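Local coordinates for NO-binding heme-dependent sensor protein (Shewanella oneidensis, PDB 4U9B), which binds nitric oxide at a ferrous heme as an H-NOX gas sensor, and also carries a zinc ion, at residues 82-87 with 103-108. Sequence-based numbering, arbitrary orientation.
With HEM (protoporphyrin IX containing Fe), chain B.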
# COMPACT_ATOMS: atom_id res chain seq x y z
N THR A 82 -3.72 -8.99 12.44
CA THR A 82 -5.08 -8.71 12.89
C THR A 82 -5.10 -7.90 14.18
O THR A 82 -5.97 -7.05 14.36
CB THR A 82 -5.87 -10.02 13.11
OG1 THR A 82 -5.23 -10.80 14.13
CG2 THR A 82 -5.94 -10.82 11.82
N ASP A 83 -4.14 -8.15 15.07
CA ASP A 83 -4.06 -7.44 16.34
C ASP A 83 -3.94 -5.93 16.13
O ASP A 83 -4.50 -5.14 16.89
CB ASP A 83 -2.86 -7.93 17.17
CG ASP A 83 -3.22 -9.10 18.08
OD1 ASP A 83 -4.25 -9.76 17.84
OD2 ASP A 83 -2.46 -9.34 19.04
N VAL A 84 -3.20 -5.53 15.10
CA VAL A 84 -2.99 -4.12 14.81
C VAL A 84 -4.28 -3.46 14.33
O VAL A 84 -4.69 -2.42 14.84
CB VAL A 84 -1.89 -3.92 13.76
CG1 VAL A 84 -1.75 -2.44 13.38
CG2 VAL A 84 -0.56 -4.46 14.28
N VAL A 85 -4.93 -4.08 13.35
CA VAL A 85 -6.13 -3.51 12.76
C VAL A 85 -7.29 -3.53 13.76
O VAL A 85 -8.12 -2.61 13.76
CB VAL A 85 -6.54 -4.27 11.48
CG1 VAL A 85 -7.81 -3.68 10.87
CG2 VAL A 85 -5.42 -4.23 10.46
N ASP A 86 -7.34 -4.55 14.60
CA ASP A 86 -8.40 -4.68 15.60
C ASP A 86 -8.40 -3.52 16.61
O ASP A 86 -9.37 -3.34 17.35
CB ASP A 86 -8.27 -6.00 16.37
CG ASP A 86 -8.69 -7.21 15.54
OD1 ASP A 86 -9.32 -7.02 14.48
OD2 ASP A 86 -8.38 -8.34 15.96
N LYS A 87 -7.32 -2.75 16.63
CA LYS A 87 -7.22 -1.61 17.54
C LYS A 87 -8.19 -0.48 17.18
O LYS A 87 -8.41 0.42 17.98
CB LYS A 87 -5.80 -1.06 17.55
CG LYS A 87 -4.78 -1.95 18.25
CD LYS A 87 -3.43 -1.26 18.31
CE LYS A 87 -2.52 -1.90 19.34
NZ LYS A 87 -1.33 -1.04 19.60
N HIS A 103 2.52 3.00 12.58
CA HIS A 103 3.97 3.21 12.51
C HIS A 103 4.67 2.51 13.68
O HIS A 103 5.67 1.81 13.49
CB HIS A 103 4.29 4.71 12.52
CG HIS A 103 5.70 5.03 12.12
ND1 HIS A 103 6.06 5.29 10.81
CD2 HIS A 103 6.83 5.15 12.85
CE1 HIS A 103 7.36 5.54 10.76
NE2 HIS A 103 7.85 5.47 11.98
N LEU A 104 4.12 2.69 14.88
CA LEU A 104 4.68 2.08 16.07
C LEU A 104 4.66 0.56 16.00
O LEU A 104 5.68 -0.09 16.24
CB LEU A 104 3.92 2.53 17.32
CG LEU A 104 4.40 1.89 18.62
CD1 LEU A 104 5.77 2.42 18.99
CD2 LEU A 104 3.41 2.10 19.74
N GLU A 105 3.49 0.00 15.71
CA GLU A 105 3.33 -1.45 15.73
C GLU A 105 4.17 -2.12 14.65
O GLU A 105 4.65 -3.24 14.85
CB GLU A 105 1.85 -1.82 15.57
CG GLU A 105 0.94 -1.29 16.68
CD GLU A 105 1.36 -1.73 18.07
OE1 GLU A 105 2.00 -2.79 18.21
OE2 GLU A 105 1.05 -1.00 19.04
N VAL A 106 4.35 -1.46 13.52
CA VAL A 106 5.19 -2.01 12.46
C VAL A 106 6.65 -2.02 12.90
O VAL A 106 7.38 -2.96 12.63
CB VAL A 106 5.06 -1.23 11.14
CG1 VAL A 106 6.12 -1.67 10.12
CG2 VAL A 106 3.66 -1.41 10.55
N ASN A 107 7.08 -0.96 13.58
CA ASN A 107 8.46 -0.88 14.04
C ASN A 107 8.74 -1.83 15.19
O ASN A 107 9.89 -2.21 15.44
CB ASN A 107 8.81 0.56 14.44
CG ASN A 107 9.31 1.38 13.27
OD1 ASN A 107 10.48 1.28 12.89
ND2 ASN A 107 8.44 2.19 12.70
N LYS A 108 7.68 -2.23 15.89
CA LYS A 108 7.80 -3.24 16.94
C LYS A 108 7.91 -4.63 16.34
O LYS A 108 8.61 -5.50 16.88
CB LYS A 108 6.59 -3.17 17.89
CG LYS A 108 6.66 -2.03 18.90
CD LYS A 108 5.30 -1.72 19.52
CE LYS A 108 4.65 -2.94 20.16
NZ LYS A 108 3.31 -2.62 20.73
CHA HEM B . 4.18 0.08 3.68
CHB HEM B . 0.48 3.20 3.63
CHC HEM B . -2.00 0.37 6.64
CHD HEM B . 2.10 -2.04 7.58
C1A HEM B . 3.31 1.06 3.28
C2A HEM B . 3.36 1.79 2.02
C3A HEM B . 2.33 2.65 2.02
C4A HEM B . 1.60 2.50 3.26
CMA HEM B . 1.95 3.63 0.90
CAA HEM B . 4.40 1.61 0.90
CBA HEM B . 5.77 2.13 1.33
CGA HEM B . 5.96 3.61 1.06
O1A HEM B . 7.07 4.13 1.36
O2A HEM B . 5.02 4.28 0.55
C1B HEM B . -0.54 2.69 4.39
C2B HEM B . -1.88 3.22 4.47
C3B HEM B . -2.58 2.44 5.32
C4B HEM B . -1.69 1.39 5.78
CMB HEM B . -2.32 4.49 3.70
CAB HEM B . -4.05 2.52 5.78
CBB HEM B . -5.00 3.18 5.11
C1C HEM B . -1.11 -0.54 7.17
C2C HEM B . -1.42 -1.57 8.14
C3C HEM B . -0.30 -2.24 8.43
C4C HEM B . 0.77 -1.66 7.63
CMC HEM B . -2.82 -1.81 8.73
CAC HEM B . -0.25 -3.43 9.42
CBC HEM B . 0.89 -3.94 9.90
C1D HEM B . 2.99 -1.77 6.57
C2D HEM B . 4.21 -2.51 6.33
C3D HEM B . 4.85 -1.85 5.12
C4D HEM B . 3.97 -0.77 4.74
CMD HEM B . 4.74 -3.72 7.13
CAD HEM B . 6.17 -2.24 4.43
CBD HEM B . 7.34 -1.48 5.06
CGD HEM B . 8.61 -1.89 4.36
O1D HEM B . 8.51 -2.39 3.22
O2D HEM B . 9.72 -1.71 4.94
NA HEM B . 2.22 1.52 4.00
NB HEM B . -0.45 1.57 5.19
NC HEM B . 0.24 -0.63 6.89
ND HEM B . 2.88 -0.76 5.61
FE HEM B . 1.31 0.55 5.56
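Lys87 and Glu105 meet across this contact in a salt bridge, and Lys108, from Glu105's own helix, is the second partner of the carboxylate. Lys87, its chain extended beyond CG, reaches over from residues 82-87 and bonds through NZ to Glu105 OE2; the modelled separation is so short that its exact value is doubtful. Lys108 NZ forms a hydrogen bond and salt bridge of 2.8 Å to Glu105 OE1, on the syn side and 19° out of the carboxylate plane, with a weak hydrogen bond to OE2. Both carboxylate oxygens of this buried residue are thereby engaged, and the anion probably offsets the like charges of the two lysines. At chi2 -56° Glu105 CD folds back beside CA instead of extending away from it; separately, Glu105 CB packs at 3.8 Å against Val84 CG2. Away from this network, the carbonyl O of His103, the axial heme ligand in another structure of the protein, accepts from Asn107 N and, from the opposite face, Asn107 ND2 at 2.9 Å. Val84 on short helix 82-85 and Lys87 just past it also touch Ile102 and Val101 of helix 98-109; Val85 and Val106 line the heme pocket, and His103 and Asn107 touch Leu115 in the loop leading to strand 117-122.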